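Local coordinates for probable amidase (PDB 2DC0), which belongs to the amidase family and folds as helices packed around a large mixed beta sheet, though its precise role is not established, at residues G373-G376 and H377-F381; A380-T383 and L384-P387; A137-P140 and S141-A144. One frame throughout, in Å; residues are numbered along the deposited sequence.

Contact 1 of 3, residues G373-G376 and H377-F381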
loop_
_atom_site.group_PDB
_atom_site.type_symbol
_atom_site.label_atom_id
_atom_site.label_comp_id
_atom_site.label_asym_id
_atom_site.label_seq_id
_atom_site.Cartn_x
_atom_site.Cartn_y
_atom_site.Cartn_z
ATOM N N GLY A 373 -22.038 -13.802 -19.571
ATOM C CA GLY A 373 -21.830 -13.757 -21.007
ATOM C C GLY A 373 -20.390 -14.017 -21.412
ATOM O O GLY A 373 -19.543 -14.291 -20.562
ATOM N N ARG A 374 -20.105 -13.927 -22.708
ATOM C CA ARG A 374 -18.753 -14.168 -23.205
ATOM C C ARG A 374 -17.778 -13.134 -22.669
ATOM O O ARG A 374 -18.154 -12.000 -22.386
ATOM C CB ARG A 374 -18.724 -14.146 -24.738
ATOM C CG ARG A 374 -19.747 -15.060 -25.394
ATOM C CD ARG A 374 -19.302 -15.490 -26.786
ATOM N NE ARG A 374 -18.149 -16.384 -26.730
ATOM C CZ ARG A 374 -18.156 -17.580 -26.147
ATOM N NH1 ARG A 374 -19.260 -18.034 -25.565
ATOM N NH2 ARG A 374 -17.056 -18.323 -26.139
ATOM N N LYS A 375 -16.518 -13.526 -22.536
ATOM C CA LYS A 375 -15.505 -12.615 -22.028
ATOM C C LYS A 375 -14.138 -13.070 -22.522
ATOM O O LYS A 375 -13.890 -14.268 -22.657
ATOM C CB LYS A 375 -15.526 -12.617 -20.493
ATOM C CG LYS A 375 -15.014 -11.335 -19.852
ATOM C CD LYS A 375 -16.014 -10.199 -20.034
ATOM C CE LYS A 375 -15.477 -8.885 -19.474
ATOM N NZ LYS A 375 -15.141 -8.991 -18.023
ATOM N N GLY A 376 -13.259 -12.115 -22.801
ATOM C CA GLY A 376 -11.929 -12.469 -23.254
ATOM C C GLY A 376 -11.263 -13.304 -22.175
ATOM O O GLY A 376 -11.503 -13.086 -20.987
ATOM N N HIS A 377 -10.430 -14.255 -22.591
ATOM C CA HIS A 377 -9.721 -15.157 -21.685
ATOM C C HIS A 377 -8.906 -14.443 -20.607
ATOM O O HIS A 377 -9.043 -14.742 -19.420
ATOM C CB HIS A 377 -8.802 -16.081 -22.498
ATOM C CG HIS A 377 -8.050 -17.086 -21.673
ATOM N ND1 HIS A 377 -7.028 -16.736 -20.816
ATOM C CD2 HIS A 377 -8.162 -18.433 -21.594
ATOM C CE1 HIS A 377 -6.542 -17.825 -20.246
ATOM N NE2 HIS A 377 -7.212 -18.868 -20.700
ATOM N N ARG A 378 -8.061 -13.502 -21.016
ATOM C CA ARG A 378 -7.223 -12.780 -20.066
ATOM C C ARG A 378 -8.009 -12.111 -18.951
ATOM O O ARG A 378 -7.744 -12.350 -17.775
ATOM C CB ARG A 378 -6.362 -11.731 -20.780
ATOM C CG ARG A 378 -5.486 -10.912 -19.825
ATOM C CD ARG A 378 -4.404 -10.123 -20.562
ATOM N NE ARG A 378 -3.494 -9.454 -19.636
ATOM C CZ ARG A 378 -3.719 -8.265 -19.084
ATOM N NH1 ARG A 378 -4.826 -7.593 -19.365
ATOM N NH2 ARG A 378 -2.844 -7.747 -18.237
ATOM N N GLU A 379 -8.980 -11.279 -19.317
ATOM C CA GLU A 379 -9.764 -10.575 -18.314
ATOM C C GLU A 379 -10.568 -11.526 -17.431
ATOM O O GLU A 379 -10.745 -11.270 -16.244
ATOM C CB GLU A 379 -10.686 -9.538 -18.978
ATOM C CG GLU A 379 -11.507 -8.711 -17.984
ATOM C CD GLU A 379 -12.048 -7.417 -18.581
ATOM O OE1 GLU A 379 -12.510 -7.436 -19.741
ATOM O OE2 GLU A 379 -12.026 -6.382 -17.881
ATOM N N ALA A 380 -11.049 -12.629 -17.995
ATOM C CA ALA A 380 -11.811 -13.584 -17.197
ATOM C C ALA A 380 -10.927 -14.303 -16.167
ATOM O O ALA A 380 -11.335 -14.490 -15.017
ATOM C CB ALA A 380 -12.486 -14.612 -18.103
ATOM N N PHE A 381 -9.715 -14.674 -16.575
ATOM C CA PHE A 381 -8.786 -15.419 -15.717
ATOM C C PHE A 381 -7.725 -14.656 -14.934
ATOM O O PHE A 381 -6.947 -15.267 -14.199
ATOM C CB PHE A 381 -8.064 -16.483 -16.539
ATOM C CG PHE A 381 -8.922 -17.653 -16.903
ATOM C CD1 PHE A 381 -9.181 -18.654 -15.974
ATOM C CD2 PHE A 381 -9.456 -17.766 -18.183
ATOM C CE1 PHE A 381 -9.962 -19.758 -16.314
ATOM C CE2 PHE A 381 -10.236 -18.862 -18.536
ATOM C CZ PHE A 381 -10.490 -19.862 -17.600
#
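His377 opens the helix directly after Gly376, which holds the N-cap position. Its CB rests 3.7 Å from Gly376 C, although the bond from CA to CB points away from the strand overall. CG lies anti to the backbone N (chi1 -178°), which brings one face of the imidazole against Phe381 one turn on. Phe381 CD2 sits 3.5 Å above the imidazole plane, over the ring centre. His377 NE2 is hydrogen-bonded to Gln143 OE1, so the ring is held from a face and at a nitrogen. Arg378 leads away from the strand, and its guanidinium bonds to Thr286. Glu379 turns back toward Lys375. Its chain is extended beyond CG, while the lysine chain bends twice. The bends carry Lys375 NZ to 3.5 Å from Glu379 OE1, a salt bridge, and Lys375 CE lies slightly closer to the same oxygen. Arg248 places a second positive charge near the lysine, which the carboxylate probably helps to offset. Ala380 N gives its hydrogen to Gly376 O at 3.1 Å, with an N-H...O angle of 154°. This i to i+4 bond fastens the first helical turn to the end of the strand. Ala380 CB lies 3.4 Å from the same Gly376 O. Phe381 N repeats the pattern with His377 O. The axes of the two short segments are inclined at 101° and pass 5.4 Å apart. Strand 373-376 is the second arm of a beta hairpin and runs straight into the helix. The first arm is strand 367-370, whose Val368 touches Ala380 and Phe381, while helix 281-296 meets Arg378 and Glu379.

Contact 2 of 3, residues A380-T383 and L384-P387; sequences AFIT and LTLP
Ile382 lays its CG2 methyl against Leu386 CD2 at 3.6 Å, and the two side chains cross at about a right angle. Leu386 carries CG between its backbone N and carbonyl carbon (chi1 69°). This rotation folds the chain back over the Ile382 carbonyl, with Leu386 CG 3.3 Å from Ile382 O. The same oxygen receives Leu386 N at 2.9 Å, in a nearly straight bond of 170°. Thr385 N adds a weak bond to it at 3.2 Å. One buried carbonyl thus takes two backbone donors as the chain turns from helix 377-382 toward helix 386-390, a helix-to-helix junction without a long linker. Ile382 CD1 lies 4.1 Å from Thr385 OG1, whose hydrogen bond goes to Gly169 O. Thr383 OG1 turns back to Glu379 O in the preceding helical turn. At Pro387 the ring replaces the N-H that an i to i+4 bond would need. Its CD instead sits 3.3 Å from Thr383 O. Around the junction, Ile174 of helix 173-179 packs on Ile382 and Thr385, and Tyr282 and Tyr285 of helix 281-296 meet Ile382 and Leu386 respectively.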
loop_
_atom_site.group_PDB
_atom_site.type_symbol
_atom_site.label_atom_id
_atom_site.label_comp_id
_atom_site.label_asym_id
_atom_site.label_seq_id
_atom_site.Cartn_x
_atom_site.Cartn_y
_atom_site.Cartn_z
ATOM N N ALA A 380 -11.049 -12.629 -17.995
ATOM C CA ALA A 380 -11.811 -13.584 -17.197
ATOM C C ALA A 380 -10.927 -14.303 -16.167
ATOM O O ALA A 380 -11.335 -14.490 -15.017
ATOM C CB ALA A 380 -12.486 -14.612 -18.103
ATOM N N PHE A 381 -9.715 -14.674 -16.575
ATOM C CA PHE A 381 -8.786 -15.419 -15.717
ATOM C C PHE A 381 -7.725 -14.656 -14.934
ATOM O O PHE A 381 -6.947 -15.267 -14.199
ATOM C CB PHE A 381 -8.064 -16.483 -16.539
ATOM C CG PHE A 381 -8.922 -17.653 -16.903
ATOM C CD1 PHE A 381 -9.181 -18.654 -15.974
ATOM C CD2 PHE A 381 -9.456 -17.766 -18.183
ATOM C CE1 PHE A 381 -9.962 -19.758 -16.314
ATOM C CE2 PHE A 381 -10.236 -18.862 -18.536
ATOM C CZ PHE A 381 -10.490 -19.862 -17.600
ATOM N N ILE A 382 -7.598 -13.364 -15.096
ATOM C CA ILE A 382 -6.657 -12.571 -14.316
ATOM C C ILE A 382 -7.353 -11.628 -13.332
ATOM O O ILE A 382 -6.796 -11.278 -12.290
ATOM C CB ILE A 382 -5.715 -11.770 -15.262
ATOM C CG1 ILE A 382 -4.380 -11.506 -14.577
ATOM C CG2 ILE A 382 -6.365 -10.458 -15.674
ATOM C CD1 ILE A 382 -3.536 -12.739 -14.396
ATOM N N THR A 383 -8.585 -11.242 -13.649
ATOM C CA THR A 383 -9.334 -10.324 -12.793
ATOM C C THR A 383 -9.524 -10.791 -11.352
ATOM O O THR A 383 -9.481 -9.978 -10.427
ATOM C CB THR A 383 -10.729 -10.021 -13.386
ATOM O OG1 THR A 383 -10.582 -9.489 -14.708
ATOM C CG2 THR A 383 -11.460 -8.999 -12.528
ATOM N N LEU A 384 -9.726 -12.107 -11.115
ATOM C CA LEU A 384 -9.929 -12.662 -9.779
ATOM C C LEU A 384 -8.677 -12.645 -8.902
ATOM O O LEU A 384 -8.763 -12.536 -7.678
ATOM C CB LEU A 384 -10.437 -14.101 -9.882
ATOM C CG LEU A 384 -11.790 -14.259 -10.577
ATOM C CD1 LEU A 384 -12.141 -15.731 -10.676
ATOM C CD2 LEU A 384 -12.855 -13.491 -9.815
ATOM N N THR A 385 -7.514 -12.746 -9.525
ATOM C CA THR A 385 -6.268 -12.783 -8.774
ATOM C C THR A 385 -5.464 -11.490 -8.684
ATOM O O THR A 385 -4.880 -11.188 -7.641
ATOM C CB THR A 385 -5.346 -13.871 -9.342
ATOM O OG1 THR A 385 -5.248 -13.717 -10.765
ATOM C CG2 THR A 385 -5.907 -15.257 -9.031
ATOM N N LEU A 386 -5.441 -10.713 -9.759
ATOM C CA LEU A 386 -4.629 -9.502 -9.779
ATOM C C LEU A 386 -4.746 -8.471 -8.647
ATOM O O LEU A 386 -3.760 -7.827 -8.302
ATOM C CB LEU A 386 -4.792 -8.805 -11.145
ATOM C CG LEU A 386 -6.123 -8.144 -11.544
ATOM C CD1 LEU A 386 -6.248 -6.799 -10.851
ATOM C CD2 LEU A 386 -6.149 -7.944 -13.073
ATOM N N PRO A 387 -5.933 -8.308 -8.040
ATOM C CA PRO A 387 -6.037 -7.311 -6.965
ATOM C C PRO A 387 -5.101 -7.545 -5.784
ATOM O O PRO A 387 -4.508 -6.609 -5.251
ATOM C CB PRO A 387 -7.504 -7.410 -6.535
ATOM C CG PRO A 387 -8.198 -7.920 -7.771
ATOM C CD PRO A 387 -7.231 -8.970 -8.259
#

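Contact 3 of 3, residues A137-P140 and S141-A144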
loop_
_atom_site.group_PDB
_atom_site.type_symbol
_atom_site.label_atom_id
_atom_site.label_comp_id
_atom_site.label_asym_id
_atom_site.label_seq_id
_atom_site.Cartn_x
_atom_site.Cartn_y
_atom_site.Cartn_z
ATOM N N ALA A 137 -1.508 -30.884 -16.145
ATOM C CA ALA A 137 -1.171 -32.163 -15.533
ATOM C C ALA A 137 -2.296 -33.197 -15.610
ATOM O O ALA A 137 -2.038 -34.382 -15.778
ATOM C CB ALA A 137 -0.775 -31.938 -14.072
ATOM N N VAL A 138 -3.540 -32.744 -15.488
ATOM C CA VAL A 138 -4.685 -33.652 -15.520
ATOM C C VAL A 138 -5.176 -34.002 -16.924
ATOM O O VAL A 138 -5.566 -35.141 -17.191
ATOM C CB VAL A 138 -5.864 -33.071 -14.708
ATOM C CG1 VAL A 138 -7.069 -33.998 -14.787
ATOM C CG2 VAL A 138 -5.441 -32.886 -13.256
ATOM N N ASP A 139 -5.150 -33.026 -17.821
ATOM C CA ASP A 139 -5.605 -33.230 -19.192
ATOM C C ASP A 139 -4.684 -32.435 -20.112
ATOM O O ASP A 139 -4.738 -31.206 -20.144
ATOM C CB ASP A 139 -7.055 -32.734 -19.309
ATOM C CG ASP A 139 -7.646 -32.937 -20.687
ATOM O OD1 ASP A 139 -6.877 -33.190 -21.635
ATOM O OD2 ASP A 139 -8.890 -32.827 -20.819
ATOM N N PRO A 140 -3.825 -33.132 -20.880
ATOM C CA PRO A 140 -2.880 -32.497 -21.802
ATOM C C PRO A 140 -3.506 -31.665 -22.921
ATOM O O PRO A 140 -2.796 -30.962 -23.639
ATOM C CB PRO A 140 -2.066 -33.679 -22.325
ATOM C CG PRO A 140 -3.078 -34.789 -22.336
ATOM C CD PRO A 140 -3.765 -34.601 -21.007
ATOM N N SER A 141 -4.828 -31.735 -23.067
ATOM C CA SER A 141 -5.515 -30.955 -24.096
ATOM C C SER A 141 -5.925 -29.604 -23.523
ATOM O O SER A 141 -6.368 -28.720 -24.256
ATOM C CB SER A 141 -6.764 -31.698 -24.607
ATOM O OG SER A 141 -7.756 -31.810 -23.595
ATOM N N ARG A 142 -5.777 -29.454 -22.207
ATOM C CA ARG A 142 -6.143 -28.212 -21.518
ATOM C C ARG A 142 -4.902 -27.400 -21.143
ATOM O O ARG A 142 -3.799 -27.940 -21.017
ATOM C CB ARG A 142 -6.932 -28.512 -20.235
ATOM C CG ARG A 142 -8.217 -29.338 -20.404
ATOM C CD ARG A 142 -9.262 -28.623 -21.250
ATOM N NE ARG A 142 -10.546 -29.326 -21.294
ATOM C CZ ARG A 142 -11.543 -29.148 -20.425
ATOM N NH1 ARG A 142 -11.419 -28.288 -19.425
ATOM N NH2 ARG A 142 -12.685 -29.812 -20.570
ATOM N N GLN A 143 -5.096 -26.099 -20.958
ATOM C CA GLN A 143 -4.008 -25.199 -20.596
ATOM C C GLN A 143 -3.458 -25.497 -19.203
ATOM O O GLN A 143 -4.213 -25.767 -18.266
ATOM C CB GLN A 143 -4.480 -23.734 -20.618
ATOM C CG GLN A 143 -5.056 -23.244 -21.955
ATOM C CD GLN A 143 -5.507 -21.784 -21.900
ATOM O OE1 GLN A 143 -6.057 -21.334 -20.897
ATOM N NE2 GLN A 143 -5.301 -21.051 -22.990
ATOM N N ALA A 144 -2.130 -25.468 -19.082
ATOM C CA ALA A 144 -1.483 -25.661 -17.792
ATOM C C ALA A 144 -1.642 -24.291 -17.147
ATOM O O ALA A 144 -1.511 -24.130 -15.933
ATOM C CB ALA A 144 -0.005 -25.976 -17.978
#
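The Asp139 carboxylate receives Ser141 OG and Ser141 N on one and the same face. Both donors reach OD1 from above the plane, about 40° out of it. Ser141 OG is 2.6 Å from Asp139 OD1, and Ser141 N is 2.9 Å from that oxygen. Close to the other oxygen is the Arg142 chain, with CG 3.6 Å from Asp139 OD2. The carboxylate and guanidinium planes are inclined by 38°. Arg142 NE stands 3.9 Å from Asp139 OD2, a long salt bridge. OD2 approaches the guanidinium obliquely, so the two attract as charges without a directed bond. Asp139 has CG anti to its own N (chi1 -178°), which swings the carboxylate forward over the next residues. The bond from Ser141 N makes an Asx turn. It is combined with a type I beta turn from Asp139 to Arg142, closed by Arg142 N to Asp139 O at 2.9 Å. The loop lies between strand 110-115 and helix 149-157, just ahead of the glycine- and serine-rich sequence of the amidase family. The guanidinium has stronger partners elsewhere: Ala360 O at NH1 and Glu404 at NH2. Two donors on OD1 and a cation near OD2 would favour an ionised Asp139, which fixes the turn mainly through hydrogen bonds and only loosely through charge.

Contacts 1 and 2 run on from each other along the chain. They share Ala380 and Phe381 and both use helix 377-382, with centres about 10 Å apart. Contact 1 is partly buried and mixes an ion pair with helix-start backbone bonds. Contact 2 is wholly buried, and there apolar side chains pack around a backbone turn. Contact 3 is a surface loop that relies on an aspartate taking the backbone N-H and the hydroxyl of a serine two residues on. It lies about 19 Å from contact 1, centre to centre, yet one side-chain hydrogen bond joins them. Contacts 2 and 3 do not touch; their nearest atoms are about 5 Å apart.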